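PDB 3VWC: serine protease inhibitor 1 from Coprinopsis cinerea, which probably inhibits serine endopeptidases as a compact beta-trefoil protein. Local coordinates for residues A[32-46]-A[108-120]. Numbering follows the deposited sequence.
Sequences RIRVLPEDNNSGNSW and WVVPADAEELQQV
Arg-34 and Gln-119 form a single antiparallel bridge as a non-hydrogen-bonded pair: the backbone bonds fall on their neighbours, from Val-120 N to Ile-33 O at 2.8 Å and from Val-35 N to Gln-118 O at 3.0 Å. Beyond it the register slips. Leu-117 N donates to Val-35 O at 2.7 Å, so Val-35 faces both Leu-117 and Gln-118; with Leu-117 at phi 78°, in the third position of a type II turn, this matches a G1 beta bulge. Leu-117 O, at the same turn, accepts from Arg-34: the extended arginine chain runs past this oxygen, and a turn at its end (chi4 -97°) brings NH1 back to 2.9 Å from Leu-117 O. That oxygen lies in the guanidinium plane and NH1 in the carbonyl plane, so direction as well as distance supports the bond.

The tight part lies inward. The buried Val-35 and Val-110 methyls meet end on, CG1 to CG1 at 3.8 Å, in one of two conformers of Val-35, so this contact is less certain. Elsewhere in the buried part, the Trp-46 and Trp-108 rings come in from opposing sides, their CH2 atoms 3.6 Å apart and their planes inclined at 46°, an oblique pairing; Trp-46 NE1 is hydrogen-bonded to Val-18 O, and Trp-84 and Phe-141 pack edge-to-face with Trp-108.

On the solvent side Leu-117 and Glu-116 are exposed. Leu-117 lays CD2 across Pro-37 CD at 3.8 Å, while Glu-116 OE2 reaches Glu-38 N only through a water. The G1 bulge with its type II turn thus joins strand 31-35 to the loop 110-120 in this beta-trefoil.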
loop_
_atom_site.group_PDB
_atom_site.type_symbol
_atom_site.label_atom_id
_atom_site.label_comp_id
_atom_site.label_asym_id
_atom_site.label_seq_id
_atom_site.Cartn_x
_atom_site.Cartn_y
_atom_site.Cartn_z
ATOM N N ARG A 32 5.588 8.202 -7.070
ATOM C CA ARG A 32 4.978 6.870 -7.232
ATOM C C ARG A 32 5.366 5.956 -6.090
ATOM O O ARG A 32 6.544 5.868 -5.693
ATOM C CB ARG A 32 5.415 6.228 -8.546
ATOM C CG ARG A 32 4.743 6.801 -9.786
ATOM C CD ARG A 32 5.326 6.105 -11.054
ATOM N NE ARG A 32 4.890 6.777 -12.271
ATOM C CZ ARG A 32 4.884 6.245 -13.501
ATOM N NH1 ARG A 32 5.225 4.957 -13.739
ATOM N NH2 ARG A 32 4.424 6.992 -14.489
ATOM N N ILE A 33 4.357 5.219 -5.619
ATOM C CA ILE A 33 4.620 4.087 -4.757
ATOM C C ILE A 33 4.784 2.858 -5.613
ATOM O O ILE A 33 4.002 2.627 -6.509
ATOM C CB ILE A 33 3.496 3.882 -3.697
ATOM C CG1 ILE A 33 3.361 5.105 -2.757
ATOM C CG2 ILE A 33 3.781 2.599 -2.894
ATOM C CD1 ILE A 33 4.618 5.478 -2.034
ATOM N N ARG A 34 5.893 2.160 -5.404
ATOM C CA ARG A 34 6.298 1.101 -6.344
ATOM C C ARG A 34 6.547 -0.245 -5.651
ATOM O O ARG A 34 6.822 -0.314 -4.444
ATOM C CB ARG A 34 7.548 1.510 -7.121
ATOM C CG ARG A 34 7.536 2.917 -7.694
ATOM C CD ARG A 34 8.964 3.268 -8.156
ATOM N NE ARG A 34 9.050 4.648 -8.615
ATOM C CZ ARG A 34 8.970 5.005 -9.887
ATOM N NH1 ARG A 34 8.718 4.092 -10.824
ATOM N NH2 ARG A 34 9.139 6.278 -10.239
ATOM N N VAL A 35 6.586 -1.324 -6.450
ATOM C CA VAL A 35 7.293 -2.499 -5.972
ATOM C C VAL A 35 8.792 -2.323 -6.200
ATOM O O VAL A 35 9.201 -1.802 -7.236
ATOM C CB VAL A 35 6.787 -3.817 -6.586
ATOM C CG1 VAL A 35 5.470 -4.281 -5.884
ATOM C CG2 VAL A 35 6.644 -3.707 -8.083
ATOM N N LEU A 36 9.578 -2.626 -5.178
ATOM C CA LEU A 36 11.013 -2.238 -5.166
ATOM C C LEU A 36 11.928 -3.420 -5.423
ATOM O O LEU A 36 11.694 -4.486 -4.894
ATOM C CB LEU A 36 11.353 -1.607 -3.805
ATOM C CG LEU A 36 10.525 -0.339 -3.515
ATOM C CD1 LEU A 36 10.743 0.181 -2.099
ATOM C CD2 LEU A 36 10.855 0.788 -4.513
ATOM N N PRO A 37 13.051 -3.192 -6.143
ATOM C CA PRO A 37 14.111 -4.201 -6.110
ATOM C C PRO A 37 14.618 -4.445 -4.686
ATOM O O PRO A 37 14.658 -3.508 -3.867
ATOM C CB PRO A 37 15.229 -3.552 -6.943
ATOM C CG PRO A 37 14.600 -2.423 -7.709
ATOM C CD PRO A 37 13.491 -1.941 -6.776
ATOM N N GLU A 38 15.018 -5.685 -4.397
ATOM C CA GLU A 38 15.714 -6.023 -3.163
ATOM C C GLU A 38 16.886 -5.080 -2.885
ATOM O O GLU A 38 17.138 -4.716 -1.738
ATOM C CB GLU A 38 16.217 -7.468 -3.208
ATOM C CG GLU A 38 15.143 -8.537 -2.939
ATOM C CD GLU A 38 14.388 -8.354 -1.614
ATOM O OE1 GLU A 38 13.345 -7.653 -1.601
ATOM O OE2 GLU A 38 14.776 -8.991 -0.608
ATOM N N ASP A 39 17.591 -4.680 -3.938
ATOM C CA ASP A 39 18.772 -3.839 -3.768
ATOM C C ASP A 39 18.486 -2.347 -3.812
ATOM O O ASP A 39 19.412 -1.533 -3.860
ATOM C CB ASP A 39 19.870 -4.232 -4.779
ATOM C CG ASP A 39 19.625 -3.668 -6.182
ATOM O OD1 ASP A 39 18.507 -3.188 -6.480
ATOM O OD2 ASP A 39 20.567 -3.722 -7.004
ATOM N N ASN A 40 17.210 -1.983 -3.756
ATOM C CA ASN A 40 16.818 -0.592 -3.818
ATOM C C ASN A 40 15.483 -0.380 -3.097
ATOM O O ASN A 40 14.482 -0.022 -3.741
ATOM C CB ASN A 40 16.735 -0.141 -5.287
ATOM C CG ASN A 40 16.475 1.347 -5.435
ATOM O OD1 ASN A 40 16.085 1.817 -6.513
ATOM N ND2 ASN A 40 16.687 2.098 -4.357
ATOM N N ASN A 41 15.478 -0.656 -1.785
ATOM C CA ASN A 41 14.274 -0.606 -0.933
ATOM C C ASN A 41 14.505 -0.131 0.519
ATOM O O ASN A 41 13.597 -0.207 1.375
ATOM C CB ASN A 41 13.553 -1.968 -0.928
ATOM C CG ASN A 41 14.319 -3.054 -0.178
ATOM O OD1 ASN A 41 13.971 -4.232 -0.264
ATOM N ND2 ASN A 41 15.337 -2.661 0.588
ATOM N N SER A 42 15.672 0.453 0.787
ATOM C CA SER A 42 15.947 0.985 2.116
ATOM C C SER A 42 15.093 2.205 2.458
ATOM O O SER A 42 14.622 2.938 1.569
ATOM C CB SER A 42 17.434 1.313 2.274
ATOM O OG SER A 42 18.226 0.277 1.722
ATOM N N GLY A 43 14.903 2.422 3.759
ATOM C CA GLY A 43 14.195 3.597 4.260
ATOM C C GLY A 43 12.689 3.533 4.065
ATOM O O GLY A 43 12.008 4.577 4.090
ATOM N N ASN A 44 12.181 2.313 3.822
ATOM C CA ASN A 44 10.772 2.114 3.460
ATOM C C ASN A 44 9.990 1.440 4.551
ATOM O O ASN A 44 9.054 0.689 4.283
ATOM C CB ASN A 44 10.624 1.327 2.156
ATOM C CG ASN A 44 10.780 2.206 0.957
ATOM O OD1 ASN A 44 9.964 3.107 0.739
ATOM N ND2 ASN A 44 11.945 2.099 0.290
ATOM N N SER A 45 10.313 1.781 5.788
ATOM C CA SER A 45 9.377 1.510 6.879
ATOM C C SER A 45 8.267 2.535 6.839
ATOM O O SER A 45 8.478 3.758 6.912
ATOM C CB SER A 45 10.091 1.519 8.237
ATOM O OG SER A 45 11.047 0.471 8.306
ATOM N N TRP A 46 7.071 2.028 6.650
ATOM C CA TRP A 46 5.901 2.849 6.597
ATOM C C TRP A 46 5.491 3.193 8.012
ATOM O O TRP A 46 5.700 2.404 8.929
ATOM C CB TRP A 46 4.792 2.028 5.914
ATOM C CG TRP A 46 4.964 1.845 4.421
ATOM C CD1 TRP A 46 5.950 1.142 3.778
ATOM C CD2 TRP A 46 4.098 2.353 3.410
ATOM N NE1 TRP A 46 5.704 1.138 2.411
ATOM C CE2 TRP A 46 4.633 1.939 2.149
ATOM C CE3 TRP A 46 2.999 3.232 3.420
ATOM C CZ2 TRP A 46 4.012 2.250 0.937
ATOM C CZ3 TRP A 46 2.355 3.527 2.201
ATOM C CH2 TRP A 46 2.884 3.044 0.974
ATOM N N TRP A 108 -5.442 -1.219 -2.853
ATOM C CA TRP A 108 -4.112 -1.384 -3.431
ATOM C C TRP A 108 -4.105 -2.679 -4.249
ATOM O O TRP A 108 -4.511 -3.755 -3.733
ATOM C CB TRP A 108 -3.062 -1.464 -2.353
ATOM C CG TRP A 108 -2.786 -0.222 -1.535
ATOM C CD1 TRP A 108 -3.520 0.944 -1.496
ATOM C CD2 TRP A 108 -1.731 -0.085 -0.627
ATOM N NE1 TRP A 108 -2.932 1.822 -0.622
ATOM C CE2 TRP A 108 -1.855 1.205 -0.037
ATOM C CE3 TRP A 108 -0.685 -0.947 -0.199
ATOM C CZ2 TRP A 108 -0.961 1.650 0.952
ATOM C CZ3 TRP A 108 0.228 -0.479 0.781
ATOM C CH2 TRP A 108 0.083 0.822 1.328
ATOM N N VAL A 109 -3.479 -2.609 -5.417
ATOM C CA VAL A 109 -3.320 -3.783 -6.280
ATOM C C VAL A 109 -1.929 -3.775 -6.950
ATOM O O VAL A 109 -1.475 -2.764 -7.535
ATOM C CB VAL A 109 -4.389 -3.823 -7.415
ATOM C CG1 VAL A 109 -4.165 -5.013 -8.345
ATOM C CG2 VAL A 109 -5.793 -3.892 -6.810
ATOM N N VAL A 110 -1.177 -4.868 -6.776
ATOM C CA VAL A 110 0.082 -5.054 -7.532
ATOM C C VAL A 110 -0.243 -6.110 -8.594
ATOM O O VAL A 110 -0.575 -7.257 -8.248
ATOM C CB VAL A 110 1.196 -5.571 -6.593
ATOM C CG1 VAL A 110 2.467 -6.020 -7.425
ATOM C CG2 VAL A 110 1.578 -4.475 -5.652
ATOM N N PRO A 111 -0.220 -5.737 -9.896
ATOM C CA PRO A 111 -0.539 -6.763 -10.911
ATOM C C PRO A 111 0.391 -7.971 -10.834
ATOM O O PRO A 111 1.584 -7.863 -10.482
ATOM C CB PRO A 111 -0.327 -6.032 -12.244
ATOM C CG PRO A 111 -0.402 -4.556 -11.925
ATOM C CD PRO A 111 0.100 -4.412 -10.501
ATOM N N ALA A 112 -0.132 -9.118 -11.269
ATOM C CA ALA A 112 0.637 -10.367 -11.089
ATOM C C ALA A 112 1.900 -10.360 -11.888
ATOM O O ALA A 112 2.919 -10.966 -11.486
ATOM C CB ALA A 112 -0.218 -11.582 -11.385
ATOM N N ASP A 113 1.876 -9.620 -12.992
ATOM C CA ASP A 113 3.058 -9.504 -13.865
ATOM C C ASP A 113 3.916 -8.250 -13.557
ATOM O O ASP A 113 4.692 -7.794 -14.432
ATOM C CB ASP A 113 2.633 -9.568 -15.348
ATOM C CG ASP A 113 1.910 -8.321 -15.808
ATOM O OD1 ASP A 113 1.901 -8.054 -17.024
ATOM O OD2 ASP A 113 1.287 -7.674 -14.961
ATOM N N ALA A 114 3.687 -7.590 -12.406
ATOM C CA ALA A 114 4.381 -6.358 -12.137
ATOM C C ALA A 114 5.898 -6.558 -12.227
ATOM O O ALA A 114 6.443 -7.598 -11.817
ATOM C CB ALA A 114 4.021 -5.843 -10.731
ATOM N N GLU A 115 6.571 -5.600 -12.835
ATOM C CA GLU A 115 8.021 -5.553 -12.808
ATOM C C GLU A 115 8.568 -4.728 -11.624
ATOM O O GLU A 115 7.878 -3.854 -11.034
ATOM C CB GLU A 115 8.490 -4.880 -14.113
ATOM C CG GLU A 115 8.119 -5.607 -15.361
ATOM C CD GLU A 115 8.723 -4.921 -16.599
ATOM O OE1 GLU A 115 9.510 -5.584 -17.277
ATOM O OE2 GLU A 115 8.475 -3.718 -16.850
ATOM N N GLU A 116 9.860 -4.903 -11.347
ATOM C CA GLU A 116 10.507 -4.049 -10.368
ATOM C C GLU A 116 10.391 -2.596 -10.792
ATOM O O GLU A 116 10.504 -2.277 -11.982
ATOM C CB GLU A 116 11.982 -4.468 -10.200
ATOM C CG GLU A 116 12.085 -5.818 -9.566
ATOM C CD GLU A 116 13.505 -6.296 -9.294
ATOM O OE1 GLU A 116 14.460 -5.591 -9.679
ATOM O OE2 GLU A 116 13.637 -7.405 -8.724
ATOM N N LEU A 117 10.104 -1.734 -9.797
ATOM C CA LEU A 117 9.859 -0.277 -9.974
ATOM C C LEU A 117 8.459 0.080 -10.504
ATOM O O LEU A 117 8.096 1.255 -10.596
ATOM C CB LEU A 117 10.979 0.446 -10.784
ATOM C CG LEU A 117 12.362 0.375 -10.133
ATOM C CD1 LEU A 117 13.451 0.953 -11.070
ATOM C CD2 LEU A 117 12.390 1.117 -8.812
ATOM N N GLN A 118 7.644 -0.924 -10.810
ATOM C CA GLN A 118 6.326 -0.642 -11.362
ATOM C C GLN A 118 5.443 -0.060 -10.255
ATOM O O GLN A 118 5.523 -0.523 -9.100
ATOM C CB GLN A 118 5.707 -1.918 -11.936
ATOM C CG GLN A 118 4.415 -1.620 -12.697
ATOM C CD GLN A 118 3.907 -2.809 -13.479
ATOM O OE1 GLN A 118 4.716 -3.619 -13.988
ATOM N NE2 GLN A 118 2.611 -2.891 -13.657
ATOM N N GLN A 119 4.553 0.877 -10.636
ATOM C CA GLN A 119 3.689 1.589 -9.644
ATOM C C GLN A 119 2.544 0.716 -9.128
ATOM O O GLN A 119 1.895 -0.005 -9.894
ATOM C CB GLN A 119 3.132 2.866 -10.254
ATOM C CG GLN A 119 2.442 3.734 -9.207
ATOM C CD GLN A 119 2.083 5.114 -9.695
ATOM O OE1 GLN A 119 1.715 5.988 -8.889
ATOM N NE2 GLN A 119 2.219 5.346 -10.975
ATOM N N VAL A 120 2.280 0.815 -7.828
ATOM C CA VAL A 120 1.114 0.172 -7.234
ATOM C C VAL A 120 -0.160 0.848 -7.741
ATOM O O VAL A 120 -0.211 2.062 -7.947
ATOM C CB VAL A 120 1.238 0.274 -5.704
ATOM C CG1 VAL A 120 -0.020 -0.296 -5.014
ATOM C CG2 VAL A 120 2.467 -0.491 -5.221
HETATM O O HOH W 1 14.983 -7.498 -6.654
#